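Local coordinates for uncharacterized protein (Parabacteroides merdae ATCC 43184, PDB 5BMT), which is of unknown function but has an immunoglobulin-like fold and probably an N-terminal OB-type domain, consistent with a Bacteroidales lipoprotein, at residues 209-214 and 219-224; 91-96 and 160-165; 124-129 and 135-140. All coordinates share one frame; numbering follows the deposited sequence.

Interaction 1 (209-214 and 219-224)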
loop_
_atom_site.group_PDB
_atom_site.type_symbol
_atom_site.label_atom_id
_atom_site.label_comp_id
_atom_site.label_asym_id
_atom_site.label_seq_id
_atom_site.Cartn_x
_atom_site.Cartn_y
_atom_site.Cartn_z
ATOM N N LYS A 209 -10.187 -6.514 5.278
ATOM C CA LYS A 209 -11.053 -7.636 4.990
ATOM C C LYS A 209 -11.374 -7.659 3.490
ATOM O O LYS A 209 -11.333 -6.630 2.800
ATOM C CB LYS A 209 -12.290 -7.602 5.865
ATOM C CG LYS A 209 -13.387 -6.669 5.503
ATOM C CD LYS A 209 -14.636 -7.117 6.326
ATOM C CE LYS A 209 -15.934 -6.728 5.669
ATOM N NZ LYS A 209 -16.840 -6.001 6.601
ATOM N N TYR A 210 -11.640 -8.841 2.967
ATOM C CA TYR A 210 -11.905 -8.984 1.551
ATOM C C TYR A 210 -12.860 -10.154 1.313
ATOM O O TYR A 210 -12.909 -11.069 2.132
ATOM C CB TYR A 210 -10.571 -9.227 0.777
ATOM C CG TYR A 210 -9.771 -10.413 1.290
ATOM C CD1 TYR A 210 -10.014 -11.700 0.819
ATOM C CD2 TYR A 210 -8.777 -10.246 2.249
ATOM C CE1 TYR A 210 -9.283 -12.790 1.286
ATOM C CE2 TYR A 210 -8.039 -11.327 2.731
ATOM C CZ TYR A 210 -8.293 -12.601 2.240
ATOM O OH TYR A 210 -7.575 -13.688 2.688
ATOM N N PRO A 211 -13.580 -10.175 0.190
ATOM C CA PRO A 211 -14.515 -11.297 -0.056
ATOM C C PRO A 211 -13.760 -12.595 -0.347
ATOM O O PRO A 211 -12.904 -12.649 -1.229
ATOM C CB PRO A 211 -15.311 -10.840 -1.290
ATOM C CG PRO A 211 -15.135 -9.368 -1.354
ATOM C CD PRO A 211 -13.720 -9.119 -0.829
ATOM N N LEU A 212 -14.161 -13.666 0.349
ATOM C CA LEU A 212 -13.533 -14.977 0.209
ATOM C C LEU A 212 -14.434 -15.928 -0.583
ATOM O O LEU A 212 -13.933 -16.730 -1.380
ATOM C CB LEU A 212 -13.285 -15.525 1.613
ATOM C CG LEU A 212 -12.388 -16.713 1.763
ATOM C CD1 LEU A 212 -10.914 -16.385 1.262
ATOM C CD2 LEU A 212 -12.312 -17.101 3.249
ATOM N N THR A 213 -15.750 -15.895 -0.325
ATOM C CA THR A 213 -16.677 -16.738 -1.090
ATOM C C THR A 213 -17.948 -15.976 -1.392
ATOM O O THR A 213 -18.312 -15.067 -0.641
ATOM C CB THR A 213 -17.064 -18.054 -0.358
ATOM O OG1 THR A 213 -17.830 -17.762 0.816
ATOM C CG2 THR A 213 -15.867 -18.959 -0.043
ATOM N N PHE A 214 -18.634 -16.361 -2.458
ATOM C CA PHE A 214 -19.965 -15.836 -2.762
ATOM C C PHE A 214 -21.030 -16.798 -2.230
ATOM O O PHE A 214 -20.734 -17.973 -1.929
ATOM C CB PHE A 214 -20.182 -15.714 -4.284
ATOM C CG PHE A 214 -19.397 -14.660 -5.015
ATOM C CD1 PHE A 214 -19.564 -13.311 -4.714
ATOM C CD2 PHE A 214 -18.570 -15.002 -6.075
ATOM C CE1 PHE A 214 -18.859 -12.329 -5.417
ATOM C CE2 PHE A 214 -17.921 -14.021 -6.819
ATOM C CZ PHE A 214 -18.040 -12.694 -6.465
ATOM N N THR A 219 -24.769 -13.459 -5.843
ATOM C CA THR A 219 -25.409 -12.147 -5.686
ATOM C C THR A 219 -24.955 -11.444 -4.394
ATOM O O THR A 219 -25.204 -10.248 -4.220
ATOM C CB THR A 219 -26.936 -12.268 -5.703
ATOM O OG1 THR A 219 -27.352 -13.198 -4.700
ATOM C CG2 THR A 219 -27.477 -12.659 -7.077
ATOM N N LYS A 220 -24.333 -12.198 -3.463
ATOM C CA LYS A 220 -23.864 -11.657 -2.189
ATOM C C LYS A 220 -22.544 -12.272 -1.795
ATOM O O LYS A 220 -22.218 -13.381 -2.230
ATOM C CB LYS A 220 -24.865 -11.961 -1.057
ATOM C CG LYS A 220 -26.253 -11.361 -1.195
ATOM C CD LYS A 220 -27.071 -11.731 0.040
ATOM C CE LYS A 220 -28.459 -11.143 0.038
ATOM N NZ LYS A 220 -29.109 -11.278 1.370
ATOM N N ILE A 221 -21.791 -11.563 -0.940
ATOM C CA ILE A 221 -20.584 -12.119 -0.350
ATOM C C ILE A 221 -21.025 -12.992 0.813
ATOM O O ILE A 221 -21.741 -12.505 1.700
ATOM C CB ILE A 221 -19.610 -11.010 0.119
ATOM C CG1 ILE A 221 -19.297 -9.996 -1.007
ATOM C CG2 ILE A 221 -18.338 -11.630 0.732
ATOM C CD1 ILE A 221 -18.846 -10.567 -2.348
ATOM N N ALA A 222 -20.601 -14.270 0.831
ATOM C CA ALA A 222 -20.974 -15.188 1.909
ATOM C C ALA A 222 -19.955 -15.171 3.051
ATOM O O ALA A 222 -20.350 -15.221 4.221
ATOM C CB ALA A 222 -21.120 -16.602 1.363
ATOM N N THR A 223 -18.644 -15.219 2.730
ATOM C CA THR A 223 -17.622 -15.207 3.767
ATOM C C THR A 223 -16.516 -14.223 3.405
ATOM O O THR A 223 -16.308 -13.914 2.223
ATOM C CB THR A 223 -17.016 -16.596 4.054
ATOM O OG1 THR A 223 -16.249 -17.015 2.916
ATOM C CG2 THR A 223 -18.065 -17.649 4.432
ATOM N N TRP A 224 -15.792 -13.793 4.419
ATOM C CA TRP A 224 -14.712 -12.812 4.272
ATOM C C TRP A 224 -13.414 -13.349 4.811
ATOM O O TRP A 224 -13.406 -14.129 5.784
ATOM C CB TRP A 224 -15.074 -11.545 5.073
ATOM C CG TRP A 224 -16.372 -10.912 4.662
ATOM C CD1 TRP A 224 -17.631 -11.281 5.054
ATOM C CD2 TRP A 224 -16.534 -9.865 3.707
ATOM N NE1 TRP A 224 -18.565 -10.463 4.458
ATOM C CE2 TRP A 224 -17.916 -9.577 3.632
ATOM C CE3 TRP A 224 -15.631 -9.083 2.956
ATOM C CZ2 TRP A 224 -18.420 -8.578 2.796
ATOM C CZ3 TRP A 224 -16.138 -8.095 2.127
ATOM C CH2 TRP A 224 -17.514 -7.851 2.056
#

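Interaction 2 (91-96 and 160-165)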
loop_
_atom_site.group_PDB
_atom_site.type_symbol
_atom_site.label_atom_id
_atom_site.label_comp_id
_atom_site.label_asym_id
_atom_site.label_seq_id
_atom_site.Cartn_x
_atom_site.Cartn_y
_atom_site.Cartn_z
ATOM N N SER A 91 -17.469 5.426 2.634
ATOM C CA SER A 91 -18.862 5.008 2.400
ATOM C C SER A 91 -18.894 3.482 2.486
ATOM O O SER A 91 -18.622 2.815 1.501
ATOM C CB SER A 91 -19.356 5.477 1.022
ATOM O OG SER A 91 -19.358 6.882 0.796
ATOM N N PRO A 92 -19.216 2.912 3.649
ATOM C CA PRO A 92 -19.214 1.437 3.763
ATOM C C PRO A 92 -20.277 0.784 2.884
ATOM O O PRO A 92 -21.331 1.370 2.600
ATOM C CB PRO A 92 -19.456 1.190 5.253
ATOM C CG PRO A 92 -20.082 2.432 5.755
ATOM C CD PRO A 92 -19.555 3.562 4.929
ATOM N N LEU A 93 -19.932 -0.401 2.367
ATOM C CA LEU A 93 -20.781 -1.189 1.477
ATOM C C LEU A 93 -21.416 -2.346 2.217
ATOM O O LEU A 93 -20.889 -2.763 3.240
ATOM C CB LEU A 93 -19.921 -1.748 0.331
ATOM C CG LEU A 93 -19.222 -0.694 -0.555
ATOM C CD1 LEU A 93 -18.257 -1.356 -1.544
ATOM C CD2 LEU A 93 -20.229 0.139 -1.279
ATOM N N ASP A 94 -22.530 -2.861 1.705
ATOM C CA ASP A 94 -23.158 -4.030 2.324
ATOM C C ASP A 94 -22.658 -5.316 1.603
ATOM O O ASP A 94 -21.753 -5.244 0.758
ATOM C CB ASP A 94 -24.699 -3.908 2.341
ATOM C CG ASP A 94 -25.381 -3.821 0.984
ATOM O OD1 ASP A 94 -24.740 -4.165 -0.030
ATOM O OD2 ASP A 94 -26.569 -3.425 0.942
ATOM N N SER A 95 -23.252 -6.478 1.948
ATOM C CA SER A 95 -22.857 -7.782 1.410
ATOM C C SER A 95 -23.287 -8.014 -0.038
ATOM O O SER A 95 -22.863 -9.008 -0.632
ATOM C CB SER A 95 -23.391 -8.903 2.291
ATOM O OG SER A 95 -22.728 -8.879 3.542
HETATM N N MSE A 96 -24.108 -7.122 -0.630
HETATM C CA MSE A 96 -24.497 -7.331 -2.027
HETATM C C MSE A 96 -23.275 -7.313 -2.942
HETATM O O MSE A 96 -22.432 -6.415 -2.814
HETATM C CB MSE A 96 -25.500 -6.277 -2.502
HETATM C CG MSE A 96 -26.815 -6.264 -1.706
HETATM SE SE MSE A 96 -27.792 -7.980 -1.685
HETATM C CE MSE A 96 -27.912 -8.311 -3.653
ATOM N N CYS A 160 -11.905 -2.395 4.213
ATOM C CA CYS A 160 -12.406 -3.414 3.316
ATOM C C CYS A 160 -11.913 -3.180 1.898
ATOM O O CYS A 160 -11.995 -2.071 1.383
ATOM C CB CYS A 160 -13.925 -3.452 3.363
ATOM S SG CYS A 160 -14.646 -4.618 2.196
ATOM N N LEU A 161 -11.409 -4.252 1.251
ATOM C CA LEU A 161 -10.947 -4.152 -0.133
ATOM C C LEU A 161 -11.805 -5.047 -0.997
ATOM O O LEU A 161 -11.957 -6.251 -0.698
ATOM C CB LEU A 161 -9.479 -4.544 -0.298
ATOM C CG LEU A 161 -8.928 -4.407 -1.734
ATOM C CD1 LEU A 161 -8.898 -2.953 -2.199
ATOM C CD2 LEU A 161 -7.535 -4.986 -1.825
ATOM N N ARG A 162 -12.417 -4.447 -2.038
ATOM C CA ARG A 162 -13.190 -5.188 -3.011
ATOM C C ARG A 162 -12.702 -4.861 -4.414
ATOM O O ARG A 162 -12.080 -3.812 -4.637
ATOM C CB ARG A 162 -14.690 -4.938 -2.827
ATOM C CG ARG A 162 -15.083 -5.564 -1.474
ATOM C CD ARG A 162 -16.441 -5.216 -0.959
ATOM N NE ARG A 162 -17.481 -5.884 -1.730
ATOM C CZ ARG A 162 -18.775 -5.818 -1.435
ATOM N NH1 ARG A 162 -19.184 -5.165 -0.355
ATOM N NH2 ARG A 162 -19.663 -6.449 -2.186
ATOM N N ALA A 163 -12.922 -5.788 -5.331
ATOM C CA ALA A 163 -12.426 -5.670 -6.703
ATOM C C ALA A 163 -13.507 -5.929 -7.723
ATOM O O ALA A 163 -14.353 -6.808 -7.503
ATOM C CB ALA A 163 -11.315 -6.680 -6.932
ATOM N N GLN A 164 -13.401 -5.239 -8.858
ATOM C CA GLN A 164 -14.269 -5.481 -10.015
ATOM C C GLN A 164 -13.400 -5.774 -11.217
ATOM O O GLN A 164 -12.378 -5.107 -11.403
ATOM C CB GLN A 164 -15.175 -4.282 -10.337
ATOM C CG GLN A 164 -16.232 -3.999 -9.268
ATOM C CD GLN A 164 -16.929 -2.689 -9.566
ATOM O OE1 GLN A 164 -16.350 -1.608 -9.439
ATOM N NE2 GLN A 164 -18.186 -2.756 -9.988
ATOM N N LYS A 165 -13.800 -6.748 -12.046
ATOM C CA LYS A 165 -13.059 -7.015 -13.277
ATOM C C LYS A 165 -13.408 -5.923 -14.293
ATOM O O LYS A 165 -14.601 -5.648 -14.494
ATOM C CB LYS A 165 -13.391 -8.416 -13.832
ATOM C CG LYS A 165 -12.368 -8.915 -14.865
ATOM C CD LYS A 165 -12.827 -10.191 -15.598
ATOM C CE LYS A 165 -13.042 -11.381 -14.703
ATOM N NZ LYS A 165 -13.434 -12.583 -15.500
#

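Interaction 3 (124-129 and 135-140)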
loop_
_atom_site.group_PDB
_atom_site.type_symbol
_atom_site.label_atom_id
_atom_site.label_comp_id
_atom_site.label_asym_id
_atom_site.label_seq_id
_atom_site.Cartn_x
_atom_site.Cartn_y
_atom_site.Cartn_z
ATOM N N PRO A 124 -3.688 -7.086 -3.193
ATOM C CA PRO A 124 -4.773 -8.058 -3.407
ATOM C C PRO A 124 -4.210 -9.242 -4.170
ATOM O O PRO A 124 -3.396 -9.066 -5.113
ATOM C CB PRO A 124 -5.805 -7.296 -4.238
ATOM C CG PRO A 124 -5.084 -6.133 -4.821
ATOM C CD PRO A 124 -3.929 -5.817 -3.916
ATOM N N THR A 125 -4.611 -10.447 -3.751
ATOM C CA THR A 125 -4.175 -11.699 -4.354
ATOM C C THR A 125 -5.406 -12.416 -4.874
ATOM O O THR A 125 -6.491 -12.251 -4.292
ATOM C CB THR A 125 -3.401 -12.520 -3.314
ATOM O OG1 THR A 125 -2.430 -11.663 -2.701
ATOM C CG2 THR A 125 -2.706 -13.739 -3.912
ATOM N N PHE A 126 -5.242 -13.195 -5.953
ATOM C CA PHE A 126 -6.323 -13.927 -6.569
ATOM C C PHE A 126 -5.960 -15.366 -6.779
ATOM O O PHE A 126 -4.860 -15.659 -7.264
ATOM C CB PHE A 126 -6.663 -13.305 -7.935
ATOM C CG PHE A 126 -7.091 -11.866 -7.836
ATOM C CD1 PHE A 126 -6.146 -10.842 -7.822
ATOM C CD2 PHE A 126 -8.428 -11.534 -7.657
ATOM C CE1 PHE A 126 -6.539 -9.515 -7.670
ATOM C CE2 PHE A 126 -8.818 -10.203 -7.495
ATOM C CZ PHE A 126 -7.860 -9.207 -7.473
ATOM N N THR A 127 -6.932 -16.268 -6.551
ATOM C CA THR A 127 -6.758 -17.702 -6.830
ATOM C C THR A 127 -6.301 -17.865 -8.280
ATOM O O THR A 127 -5.337 -18.573 -8.546
ATOM C CB THR A 127 -8.056 -18.456 -6.537
ATOM O OG1 THR A 127 -8.398 -18.278 -5.169
ATOM C CG2 THR A 127 -7.958 -19.953 -6.878
ATOM N N SER A 128 -7.002 -17.192 -9.209
ATOM C CA SER A 128 -6.643 -17.213 -10.617
ATOM C C SER A 128 -7.068 -15.942 -11.297
ATOM O O SER A 128 -8.044 -15.305 -10.899
ATOM C CB SER A 128 -7.253 -18.415 -11.342
ATOM O OG SER A 128 -8.661 -18.356 -11.439
ATOM N N VAL A 129 -6.278 -15.547 -12.290
ATOM C CA VAL A 129 -6.591 -14.451 -13.208
ATOM C C VAL A 129 -6.201 -14.891 -14.599
ATOM O O VAL A 129 -5.436 -15.854 -14.757
ATOM C CB VAL A 129 -5.912 -13.093 -12.867
ATOM C CG1 VAL A 129 -6.259 -12.597 -11.460
ATOM C CG2 VAL A 129 -4.392 -13.165 -13.060
ATOM N N ASN A 135 -8.231 -5.142 -13.288
ATOM C CA ASN A 135 -9.219 -4.940 -12.242
ATOM C C ASN A 135 -9.195 -3.515 -11.769
ATOM O O ASN A 135 -8.158 -2.839 -11.890
ATOM C CB ASN A 135 -8.908 -5.830 -11.031
ATOM C CG ASN A 135 -8.689 -7.283 -11.314
ATOM O OD1 ASN A 135 -9.242 -7.845 -12.257
ATOM N ND2 ASN A 135 -8.040 -7.963 -10.388
ATOM N N THR A 136 -10.293 -3.078 -11.152
ATOM C CA THR A 136 -10.327 -1.825 -10.407
ATOM C C THR A 136 -10.803 -2.178 -9.006
ATOM O O THR A 136 -11.361 -3.271 -8.777
ATOM C CB THR A 136 -11.103 -0.688 -11.047
ATOM O OG1 THR A 136 -12.424 -1.126 -11.304
ATOM C CG2 THR A 136 -10.359 -0.128 -12.283
ATOM N N TYR A 137 -10.553 -1.279 -8.078
ATOM C CA TYR A 137 -10.761 -1.565 -6.674
ATOM C C TYR A 137 -11.487 -0.488 -5.941
ATOM O O TYR A 137 -11.551 0.660 -6.366
ATOM C CB TYR A 137 -9.369 -1.734 -5.992
ATOM C CG TYR A 137 -8.582 -2.896 -6.564
ATOM C CD1 TYR A 137 -8.729 -4.183 -6.049
ATOM C CD2 TYR A 137 -7.720 -2.721 -7.656
ATOM C CE1 TYR A 137 -8.069 -5.270 -6.618
ATOM C CE2 TYR A 137 -7.059 -3.805 -8.238
ATOM C CZ TYR A 137 -7.231 -5.076 -7.706
ATOM O OH TYR A 137 -6.599 -6.165 -8.276
ATOM N N ILE A 138 -12.030 -0.880 -4.790
ATOM C CA ILE A 138 -12.623 0.037 -3.861
ATOM C C ILE A 138 -12.120 -0.350 -2.479
ATOM O O ILE A 138 -12.293 -1.500 -2.043
ATOM C CB ILE A 138 -14.193 0.110 -3.936
ATOM C CG1 ILE A 138 -14.790 0.930 -2.779
ATOM C CG2 ILE A 138 -14.848 -1.268 -3.956
ATOM C CD1 ILE A 138 -14.790 2.262 -3.021
HETATM N N MSE A 139 -11.477 0.596 -1.809
HETATM C CA MSE A 139 -11.029 0.444 -0.432
HETATM C C MSE A 139 -11.940 1.324 0.391
HETATM O O MSE A 139 -12.009 2.529 0.142
HETATM C CB MSE A 139 -9.546 0.829 -0.280
HETATM C CG MSE A 139 -9.040 0.658 1.139
HETATM SE SE MSE A 139 -8.728 -1.182 1.656
HETATM C CE MSE A 139 -6.800 -1.223 1.741
ATOM N N SER A 140 -12.677 0.730 1.322
ATOM C CA SER A 140 -13.614 1.517 2.084
ATOM C C SER A 140 -13.502 1.238 3.559
ATOM O O SER A 140 -12.930 0.226 3.967
ATOM C CB SER A 140 -15.037 1.234 1.590
ATOM O OG SER A 140 -15.384 -0.142 1.708
#

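Interaction 1 (209-214 and 219-224)
Thr213 and Thr223 each turn the hydroxyl into the slot between backbone N and carbonyl carbon (chi1 66° and 68°), which brings Thr213 OG1 and Thr223 OG1 into a 2.7 Å hydrogen bond on the same face of a beta hairpin. The strands of that hairpin, 203-214 and 221-233, run antiparallel here, but their pairing is broken by two classic beta bulges back to back. In the first, Leu212 and Thr213 both face Thr223: Leu212 N lies 2.9 Å and Thr213 N 3.3 Å from Thr223 O, and the two donors come to that oxygen from the same face of its carbonyl plane. The second doubles residues on the other strand, Ala222 and Thr223 both facing Thr213, with Thr213 O taking Ala222 N at 2.8 Å and, weakly, Thr223 N at 3.4 Å. Each bulge thus hangs two amides on one carbonyl, and the hydroxyl pair bridges the same two residues beside them.

Trp224 turns its indole back toward Lys209 and Pro211. Lys209 sets CE over one face, 3.7 Å from the centroid of the Trp224 six-membered ring, and its ammonium group continues almost straight above that centroid, 5° off the normal, in a cation-pi interaction. Beyond the lysine, Pro211 CG rests against Trp224 CZ3, while Pro211 CB meets the CG2 and CD1 branches of Ile221, whose CG2 also backs onto the opposite face of the indole. Arg162 of strand 153-167 touches both Pro211 and Ile221. Toward the turn, Asn215 OD1 accepts from the backbone N of Thr219 and of Lys220. Here the Phe214 ring has Lys220 O at its edge, in the ring plane, and Phe214 CE1 stops 3.5 Å from Ile221 CD1.

Interaction 2 (91-96 and 160-165)
Arg162 reaches out of its strand to two backbone carbonyls of the 91-96 loop, one for each terminal nitrogen. Arg162 NH1 donates to Asp94 O over 2.8 Å in a nearly straight bond (162°), approaching close to the line of that carbonyl; Arg162 NH2 donates to Met96 O, also at 2.8 Å, but bent (141°) and from above the carbonyl plane. Both oxygens lie at the guanidinium edge, near its plane, which holds the group's rotation. Arg162 NE forms a salt bridge with Glu101. The loop braces itself as well: Met96 N bonds to Asp94 OD1 at 3.1 Å, an Asx turn, which probably helps to present the two carbonyls. Leu93 adds the packing, its CB 3.6 Å from Arg162 NH1. A leucine at Arg162 would probably leave Asp94 O and Met96 O without these donors and Glu101 without its charge partner, so that the loop would be less firmly tied to strand 153-167. Pro211 packs on the arginine's aliphatic stem, while Ile221 and Trp224 lie by its guanidinium end. Strand 153-167, from which the arginine springs, runs between its sheet neighbours 134-140 and 203-214.

Interaction 3 (124-129 and 135-140)
Tyr137 OH, set at the edge of the Phe126 ring, is gripped by two polar groups: Asn135 ND2 donates to it across 3.1 Å in an almost straight bond (169°), and Asp179 OD2 of strand 173-184 is its other hydrogen-bond partner. The hydroxyl lies near the plane of the Asn135 amide, so that the amide points an in-plane N-H at it, while Asn135 OD1 is bonded to Gln133 NE2; between them these partners fix which way round the amide sits. Tyr137 carries CG anti to its carbonyl carbon (chi1 -62°), aiming the ring away from strand 134-140 toward Phe126 and Pro124. In what is probably the immunoglobulin-like part of the chain, strands 118-126 and 134-140 are not paired through their backbones; the axes of the segments 124-126 and 135-140 pass 11.1 Å apart, and side chains fill the interval. Phe126 comes to meet Tyr137 from the opposite direction, its CZ 3.4 Å from Tyr137 OH, near the planes of both rings. The same Phe126 CZ lies 3.2 Å from Asn135 ND2, the phenyl and amide planes standing 63° apart. Pro124 completes the contact, its CG 3.6 Å from Tyr137 CE1. Leu104 touches Pro124 and Phe126, while Leu161 and Ala163 of strand 153-167 pack on Tyr137. Just past Phe126 the chain turns a corner at Thr127 and runs on in a new direction.

Leaving strand 85-89, the chain enters the 91-96 loop, half of interaction 2, whose partner arrives only with strand 153-167. Within that long excursion, interaction 3 opens at 124-129 and closes almost at once at 135-140, so it is wholly contained in the larger loop. Interaction 1 follows later as a local hairpin; no contacts cross. Strand 153-167 ties them together: Cys160 N bonds to Ser140 O of interaction 3, and Leu161 N to Lys209 O of interaction 1. The 91-96 loop also reaches the hairpin directly, through Ser95 O and Ile221 N. Interactions 1 and 3 do not touch, their nearest atoms lying about 6 Å apart.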